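Side-chain contacts in glycine oxidase (Bacillus cereus ATCC 14579, PDB 7CYX), which is a flavoprotein that binds FAD and probably oxidises glycine with molecular oxygen to glyoxylate, hydrogen peroxide and ammonium, a reaction linked to thiamine diphosphate biosynthesis: residues A[126-129]-A[130-133]; A[183-187]-A[188-192]; A[311-314]-A[315-319]. One frame throughout, in Å; residues are numbered along the deposited sequence.

Contact 1: A[126-129]-A[130-133]; sequences TGDH and VREK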
loop_
_atom_site.group_PDB
_atom_site.type_symbol
_atom_site.label_atom_id
_atom_site.label_comp_id
_atom_site.label_asym_id
_atom_site.label_seq_id
_atom_site.Cartn_x
_atom_site.Cartn_y
_atom_site.Cartn_z
ATOM N N THR A 126 -9.439 25.742 -21.481
ATOM C CA THR A 126 -8.588 26.144 -22.610
ATOM C C THR A 126 -7.208 25.506 -22.399
ATOM O O THR A 126 -6.897 25.135 -21.273
ATOM C CB THR A 126 -8.573 27.671 -22.627
ATOM O OG1 THR A 126 -8.428 28.112 -23.970
ATOM C CG2 THR A 126 -7.492 28.259 -21.758
ATOM N N GLY A 127 -6.408 25.373 -23.450
ATOM C CA GLY A 127 -5.062 24.800 -23.298
ATOM C C GLY A 127 -4.271 25.513 -22.226
ATOM O O GLY A 127 -3.722 24.848 -21.372
ATOM N N ASP A 128 -4.275 26.840 -22.253
ATOM C CA ASP A 128 -3.554 27.635 -21.264
ATOM C C ASP A 128 -4.119 27.408 -19.850
ATOM O O ASP A 128 -3.362 27.395 -18.881
ATOM C CB ASP A 128 -3.568 29.119 -21.652
ATOM C CG ASP A 128 -2.717 29.467 -22.864
ATOM O OD1 ASP A 128 -2.048 28.553 -23.418
ATOM O OD2 ASP A 128 -2.727 30.652 -23.246
ATOM N N HIS A 129 -5.435 27.218 -19.714
ATOM C CA HIS A 129 -6.060 27.111 -18.377
ATOM C C HIS A 129 -5.715 25.735 -17.789
ATOM O O HIS A 129 -5.416 25.637 -16.581
ATOM C CB HIS A 129 -7.565 27.464 -18.395
ATOM C CG HIS A 129 -7.841 28.926 -18.592
ATOM N ND1 HIS A 129 -8.842 29.396 -19.427
ATOM C CD2 HIS A 129 -7.241 30.027 -18.084
ATOM C CE1 HIS A 129 -8.842 30.711 -19.424
ATOM N NE2 HIS A 129 -7.868 31.122 -18.612
ATOM N N VAL A 130 -5.685 24.706 -18.653
ATOM C CA VAL A 130 -5.206 23.363 -18.266
ATOM C C VAL A 130 -3.797 23.508 -17.677
ATOM O O VAL A 130 -3.522 23.097 -16.541
ATOM C CB VAL A 130 -5.198 22.374 -19.452
ATOM C CG1 VAL A 130 -4.533 21.053 -19.084
ATOM C CG2 VAL A 130 -6.589 22.116 -20.013
ATOM N N ARG A 131 -2.926 24.146 -18.459
ATOM C CA ARG A 131 -1.500 24.222 -18.157
ATOM C C ARG A 131 -1.219 25.021 -16.880
ATOM O O ARG A 131 -0.151 24.852 -16.295
ATOM C CB ARG A 131 -0.746 24.836 -19.339
ATOM C CG ARG A 131 0.031 23.818 -20.160
ATOM C CD ARG A 131 0.508 24.378 -21.485
ATOM N NE ARG A 131 -0.257 23.756 -22.549
ATOM C CZ ARG A 131 -1.083 24.396 -23.360
ATOM N NH1 ARG A 131 -1.100 25.719 -23.370
ATOM N NH2 ARG A 131 -1.887 23.701 -24.147
ATOM N N GLU A 132 -2.136 25.919 -16.488
ATOM C CA GLU A 132 -2.043 26.605 -15.192
ATOM C C GLU A 132 -2.205 25.553 -14.094
ATOM O O GLU A 132 -1.443 25.546 -13.130
ATOM C CB GLU A 132 -3.072 27.738 -15.054
ATOM C CG GLU A 132 -2.468 29.146 -15.113
ATOM C CD GLU A 132 -1.818 29.702 -13.839
ATOM O OE1 GLU A 132 -0.905 30.568 -13.960
ATOM O OE2 GLU A 132 -2.224 29.298 -12.715
ATOM N N LYS A 133 -3.176 24.651 -14.277
ATOM C CA LYS A 133 -3.488 23.600 -13.291
ATOM C C LYS A 133 -2.451 22.467 -13.337
ATOM O O LYS A 133 -2.053 21.958 -12.282
ATOM C CB LYS A 133 -4.897 23.032 -13.505
ATOM C CG LYS A 133 -6.032 24.030 -13.295
ATOM C CD LYS A 133 -7.411 23.384 -13.230
ATOM C CE LYS A 133 -7.678 22.653 -11.928
ATOM N NZ LYS A 133 -9.096 22.236 -11.811
#
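Arg131 folds back over the helix turn that precedes it and lays its guanidinium across the peptide of Gly127. The Gly127 carbonyl O sits over the centre of one guanidinium face, 3.3 Å from Arg131 CZ. The lack of a side chain on Gly127 lets the group come this close, with Arg131 NH2 3.5 Å from Gly127 CA. At the edge of the same guanidinium, near its plane, Asp128 OD1 meets Arg131 NH1 in a 3.0 Å salt bridge. The carboxylate stands almost perpendicular to the guanidinium, at 84°, and a bend at chi3 (-109°) turns the arginine tip back toward it. Glu139 is a second acidic partner of NH1, and NE is hydrogen-bonded to the carbonyl of Ser138; together these bonds probably hold the group's rotation. Val130 is the other tightly packed residue: its CG2 lies 3.3 Å from Thr126 O, and beyond the segments it packs on Leu125 and Leu137. The opposite character belongs to the exposed His129 and Glu132. The His129 side chain leads away beyond CB, and Glu132 sends its carboxylate away after CB has passed His129 O. Val130 N to Thr126 O, 2.9 Å long, opens the i to i+4 ladder of a short surface alpha-helix with an i to i+3 salt bridge; Thr126 holds the N-cap position, though its side chain makes no capping bond.

Contact 2: A[183-187]-A[188-192]; sequences RIENN and KVTGV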
loop_
_atom_site.group_PDB
_atom_site.type_symbol
_atom_site.label_atom_id
_atom_site.label_comp_id
_atom_site.label_asym_id
_atom_site.label_seq_id
_atom_site.Cartn_x
_atom_site.Cartn_y
_atom_site.Cartn_z
ATOM N N ARG A 183 -20.819 -29.140 -9.734
ATOM C CA ARG A 183 -21.508 -30.411 -9.448
ATOM C C ARG A 183 -22.983 -30.121 -9.162
ATOM O O ARG A 183 -23.324 -29.610 -8.111
ATOM C CB ARG A 183 -20.869 -31.163 -8.279
ATOM C CG ARG A 183 -21.546 -32.488 -7.946
ATOM C CD ARG A 183 -20.958 -33.139 -6.703
ATOM N NE ARG A 183 -21.169 -32.349 -5.493
ATOM C CZ ARG A 183 -20.770 -32.696 -4.272
ATOM N NH1 ARG A 183 -19.983 -33.748 -4.100
ATOM N NH2 ARG A 183 -21.170 -31.988 -3.225
ATOM N N ILE A 184 -23.818 -30.426 -10.158
ATOM C CA ILE A 184 -25.258 -30.319 -10.111
ATOM C C ILE A 184 -25.833 -31.737 -10.102
ATOM O O ILE A 184 -25.626 -32.499 -11.051
ATOM C CB ILE A 184 -25.784 -29.505 -11.305
ATOM C CG1 ILE A 184 -25.209 -28.086 -11.292
ATOM C CG2 ILE A 184 -27.305 -29.509 -11.340
ATOM C CD1 ILE A 184 -25.331 -27.356 -12.614
ATOM N N GLU A 185 -26.558 -32.065 -9.028
ATOM C CA GLU A 185 -26.993 -33.427 -8.789
ATOM C C GLU A 185 -28.454 -33.547 -9.238
ATOM O O GLU A 185 -28.744 -34.320 -10.164
ATOM C CB GLU A 185 -26.672 -33.838 -7.346
ATOM C CG GLU A 185 -25.297 -34.506 -7.239
ATOM C CD GLU A 185 -24.633 -34.651 -5.871
ATOM O OE1 GLU A 185 -25.057 -33.978 -4.914
ATOM O OE2 GLU A 185 -23.663 -35.440 -5.771
ATOM N N ASN A 186 -29.354 -32.750 -8.654
ATOM C CA ASN A 186 -30.781 -32.911 -8.957
ATOM C C ASN A 186 -31.343 -31.588 -9.476
ATOM O O ASN A 186 -32.328 -31.083 -8.949
ATOM C CB ASN A 186 -31.547 -33.430 -7.733
ATOM C CG ASN A 186 -32.976 -33.823 -8.039
ATOM O OD1 ASN A 186 -33.371 -33.886 -9.202
ATOM N ND2 ASN A 186 -33.761 -34.084 -7.003
ATOM N N ASN A 187 -30.692 -31.025 -10.498
ATOM C CA ASN A 187 -30.987 -29.675 -10.968
ATOM C C ASN A 187 -30.719 -28.668 -9.835
ATOM O O ASN A 187 -31.321 -27.584 -9.789
ATOM C CB ASN A 187 -32.426 -29.575 -11.480
ATOM C CG ASN A 187 -32.637 -28.408 -12.414
ATOM O OD1 ASN A 187 -33.192 -27.388 -12.015
ATOM N ND2 ASN A 187 -32.167 -28.539 -13.646
ATOM N N LYS A 188 -29.775 -29.029 -8.967
ATOM C CA LYS A 188 -29.343 -28.135 -7.867
ATOM C C LYS A 188 -27.818 -28.161 -7.773
ATOM O O LYS A 188 -27.221 -29.196 -8.067
ATOM C CB LYS A 188 -29.959 -28.563 -6.539
ATOM C CG LYS A 188 -31.320 -27.955 -6.248
ATOM C CD LYS A 188 -31.622 -27.817 -4.773
ATOM C CE LYS A 188 -32.008 -26.405 -4.381
ATOM N NZ LYS A 188 -33.351 -26.036 -4.880
ATOM N N VAL A 189 -27.227 -27.035 -7.394
ATOM C CA VAL A 189 -25.756 -26.940 -7.208
ATOM C C VAL A 189 -25.424 -27.605 -5.875
ATOM O O VAL A 189 -25.925 -27.143 -4.878
ATOM C CB VAL A 189 -25.325 -25.465 -7.200
ATOM C CG1 VAL A 189 -24.011 -25.269 -6.470
ATOM C CG2 VAL A 189 -25.273 -24.882 -8.597
ATOM N N THR A 190 -24.601 -28.648 -5.869
ATOM C CA THR A 190 -24.280 -29.315 -4.585
ATOM C C THR A 190 -22.803 -29.145 -4.261
ATOM O O THR A 190 -22.405 -29.513 -3.164
ATOM C CB THR A 190 -24.576 -30.809 -4.634
ATOM O OG1 THR A 190 -23.860 -31.257 -5.775
ATOM C CG2 THR A 190 -26.048 -31.101 -4.783
ATOM N N GLY A 191 -22.036 -28.612 -5.199
ATOM C CA GLY A 191 -20.610 -28.407 -4.934
ATOM C C GLY A 191 -19.873 -27.925 -6.158
ATOM O O GLY A 191 -20.519 -27.505 -7.114
ATOM N N VAL A 192 -18.551 -28.026 -6.116
ATOM C CA VAL A 192 -17.698 -27.558 -7.234
ATOM C C VAL A 192 -16.539 -28.543 -7.362
ATOM O O VAL A 192 -16.039 -28.967 -6.338
ATOM C CB VAL A 192 -17.249 -26.123 -6.940
ATOM C CG1 VAL A 192 -15.831 -26.064 -6.435
ATOM C CG2 VAL A 192 -17.447 -25.223 -8.135
#
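Arg183 lies across the side chain of Thr190 at about a right angle, its CG 3.4 Å from Thr190 OG1, and the two frame a classic beta bulge in the hairpin of strands 179-184 and 189-194. Thr190 and Gly191 both face Arg183, so the register slips by one residue before Ile184 pairs with Val189. The Arg183 carbonyl O gathers the bulge: Thr190 N reaches it in a nearly straight bond of 2.8 Å, Gly191 N adds a weak one, and Thr190 OG1 donates from above the carbonyl plane at 2.9 Å. The hydroxyl can do so because chi1 of 54° sets OG1 between the backbone N and the carbonyl carbon, which leaves CG2 for Glu185. Thr190 OG1 also accepts a weak bond from Arg183 NE, so one hydroxyl links the arginine's own side chain to its own carbonyl. Gly191, with no side chain, leaves room for the guanidinium, and the Arg183 side chain also touches Ile198 and Thr200 of the third strand.

Ile184 occupies the other face of the sheet with Val189. Ile184 CG1 lies 4.2 Å from Val189 CG2, the two side chains meeting at a slant, and Ile184 also packs on Tyr218 and Ile324. Toward the turn, Glu185 N closes the hairpin on Lys188 O at 3.1 Å, while Ile184 CA brings a CA-H...O contact to that same carbonyl. The extended Glu185 chain crosses Thr190 at about a right angle, with Glu185 OE1 3.0 Å from Thr190 CG2. Its carboxylate faces Arg183 in a long, out-of-plane ion pair, probably charge attraction alone. A firmer grip lies at the arginine's tip: Arg183 NH2 donates to Thr190 O at 2.8 Å, the oxygen 10° out of the guanidinium plane but the donor well above the carbonyl plane, not on a lone pair.

Contact 3: A[311-314]-A[315-319]; sequences SNHE and APYMG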
loop_
_atom_site.group_PDB
_atom_site.type_symbol
_atom_site.label_atom_id
_atom_site.label_comp_id
_atom_site.label_asym_id
_atom_site.label_seq_id
_atom_site.Cartn_x
_atom_site.Cartn_y
_atom_site.Cartn_z
ATOM N N SER A 311 -17.296 -9.350 -22.847
ATOM C CA SER A 311 -18.542 -10.136 -22.791
ATOM C C SER A 311 -18.942 -10.478 -24.226
ATOM O O SER A 311 -18.723 -9.662 -25.097
ATOM C CB SER A 311 -19.596 -9.302 -22.139
ATOM O OG SER A 311 -20.804 -10.003 -22.056
ATOM N N ASN A 312 -19.545 -11.635 -24.458
ATOM C CA ASN A 312 -20.013 -11.928 -25.834
ATOM C C ASN A 312 -21.247 -11.075 -26.129
ATOM O O ASN A 312 -21.446 -10.747 -27.285
ATOM C CB ASN A 312 -20.331 -13.404 -26.038
ATOM C CG ASN A 312 -19.104 -14.234 -26.308
ATOM O OD1 ASN A 312 -18.051 -13.705 -26.607
ATOM N ND2 ASN A 312 -19.231 -15.538 -26.193
ATOM N N HIS A 313 -22.031 -10.750 -25.100
ATOM C CA HIS A 313 -23.264 -9.935 -25.203
ATOM C C HIS A 313 -22.967 -8.451 -24.993
ATOM O O HIS A 313 -23.927 -7.695 -24.878
ATOM C CB HIS A 313 -24.290 -10.456 -24.210
ATOM C CG HIS A 313 -24.807 -11.799 -24.579
ATOM N ND1 HIS A 313 -26.081 -11.996 -25.011
ATOM C CD2 HIS A 313 -24.220 -13.001 -24.612
ATOM C CE1 HIS A 313 -26.262 -13.266 -25.262
ATOM N NE2 HIS A 313 -25.140 -13.900 -25.019
ATOM N N GLU A 314 -21.686 -8.092 -24.880
ATOM C CA GLU A 314 -21.166 -6.705 -24.711
ATOM C C GLU A 314 -21.645 -6.030 -23.422
ATOM O O GLU A 314 -21.695 -4.806 -23.374
ATOM C CB GLU A 314 -21.520 -5.841 -25.910
ATOM C CG GLU A 314 -20.710 -6.158 -27.133
ATOM C CD GLU A 314 -20.994 -5.140 -28.208
ATOM O OE1 GLU A 314 -22.153 -5.039 -28.617
ATOM O OE2 GLU A 314 -20.063 -4.437 -28.596
ATOM N N ALA A 315 -21.931 -6.826 -22.409
ATOM C CA ALA A 315 -22.396 -6.362 -21.097
ATOM C C ALA A 315 -22.134 -7.509 -20.140
ATOM O O ALA A 315 -22.305 -8.635 -20.537
ATOM C CB ALA A 315 -23.856 -6.043 -21.174
ATOM N N PRO A 316 -21.749 -7.264 -18.883
ATOM C CA PRO A 316 -21.472 -8.352 -17.978
ATOM C C PRO A 316 -22.727 -9.162 -17.643
ATOM O O PRO A 316 -23.794 -8.626 -17.625
ATOM C CB PRO A 316 -21.003 -7.618 -16.719
ATOM C CG PRO A 316 -21.657 -6.276 -16.814
ATOM C CD PRO A 316 -21.610 -5.952 -18.282
ATOM N N TYR A 317 -22.536 -10.450 -17.407
ATOM C CA TYR A 317 -23.654 -11.313 -16.990
ATOM C C TYR A 317 -23.683 -11.278 -15.471
ATOM O O TYR A 317 -22.720 -11.673 -14.859
ATOM C CB TYR A 317 -23.434 -12.743 -17.459
ATOM C CG TYR A 317 -22.974 -12.885 -18.881
ATOM C CD1 TYR A 317 -21.635 -12.891 -19.181
ATOM C CD2 TYR A 317 -23.872 -13.041 -19.918
ATOM C CE1 TYR A 317 -21.196 -13.040 -20.476
ATOM C CE2 TYR A 317 -23.450 -13.182 -21.225
ATOM C CZ TYR A 317 -22.102 -13.191 -21.502
ATOM O OH TYR A 317 -21.634 -13.345 -22.765
ATOM N N MET A 318 -24.750 -10.730 -14.911
ATOM C CA MET A 318 -24.930 -10.627 -13.445
ATOM C C MET A 318 -26.311 -11.188 -13.119
ATOM O O MET A 318 -27.288 -10.473 -13.310
ATOM C CB MET A 318 -24.865 -9.166 -13.018
ATOM C CG MET A 318 -23.732 -8.418 -13.649
ATOM S SD MET A 318 -22.977 -7.314 -12.479
ATOM C CE MET A 318 -23.746 -5.777 -12.963
ATOM N N GLY A 319 -26.372 -12.421 -12.632
ATOM C CA GLY A 319 -27.673 -13.029 -12.413
ATOM C C GLY A 319 -27.657 -14.493 -12.027
ATOM O O GLY A 319 -26.617 -15.142 -11.941
#
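Ser311 and Ala315 supply the hydrogen bond that closes this turn: Ser311 OG donates to Ala315 O at a modelled 2.5 Å, a length that is doubtful. The hydroxyl comes from above the carbonyl plane, 50° out of it, and chi1 of -180° swings OG away from its backbone N and across the loop. Ser311 OG in turn weakly accepts from His313 N, while Glu314 N makes a weak backbone bond to Ser311 O.

The aromatic contact joins His313 and Tyr317, whose side chains cross at about a right angle. His313 CD2 meets the phenol at its edge, 3.2 Å from Tyr317 OH and 3.5 Å from Tyr317 CE2. The ring planes are 75° apart with centroids separated by 5.5 Å, an oblique meeting. Trp223 stacks on Tyr317 and also meets the His313 ring, extending the aromatic cluster, and Leu365 of helix 360-365 packs against both residues.

Van der Waals contacts fill in around the hydroxyls. Tyr317 CE1 lies 3.4 Å from Ser311 OG, and Asn312 CB approaches Tyr317 OH to 3.5 Å.

The chemistry implies a loop between strands 299-311 and 317-318 held by two groups: the Ser311 hydroxyl bridges Ala315 O and, weakly, His313 N, while the Tyr317 phenol, stacked on Trp223 and hydrogen-bonded to Gly224 O, ties the loop to 223-224.

How the contacts relate
The three contacts follow one another along the chain without overlapping, and all are local, each within one helix, hairpin or loop. Contact 1 follows an outermost strand, 123-126, of the eight-stranded sheet; contact 3 leaves the other outermost strand, 299-311, for 317-318, at the edge of the six-stranded sheet that includes strands 5-10 and 30-33. Contact 2 is the hairpin of a separate three-stranded sheet. Centres of contacts 1 and 2 are about 60 Å apart, on opposite sides of the chain's centre; centres of contacts 2 and 3 are about 23 Å apart. Contacts 2 and 3 each place a side chain about 8 Å from bound FAD, and so lie near the FAD-binding part, whereas contact 1 is peripheral.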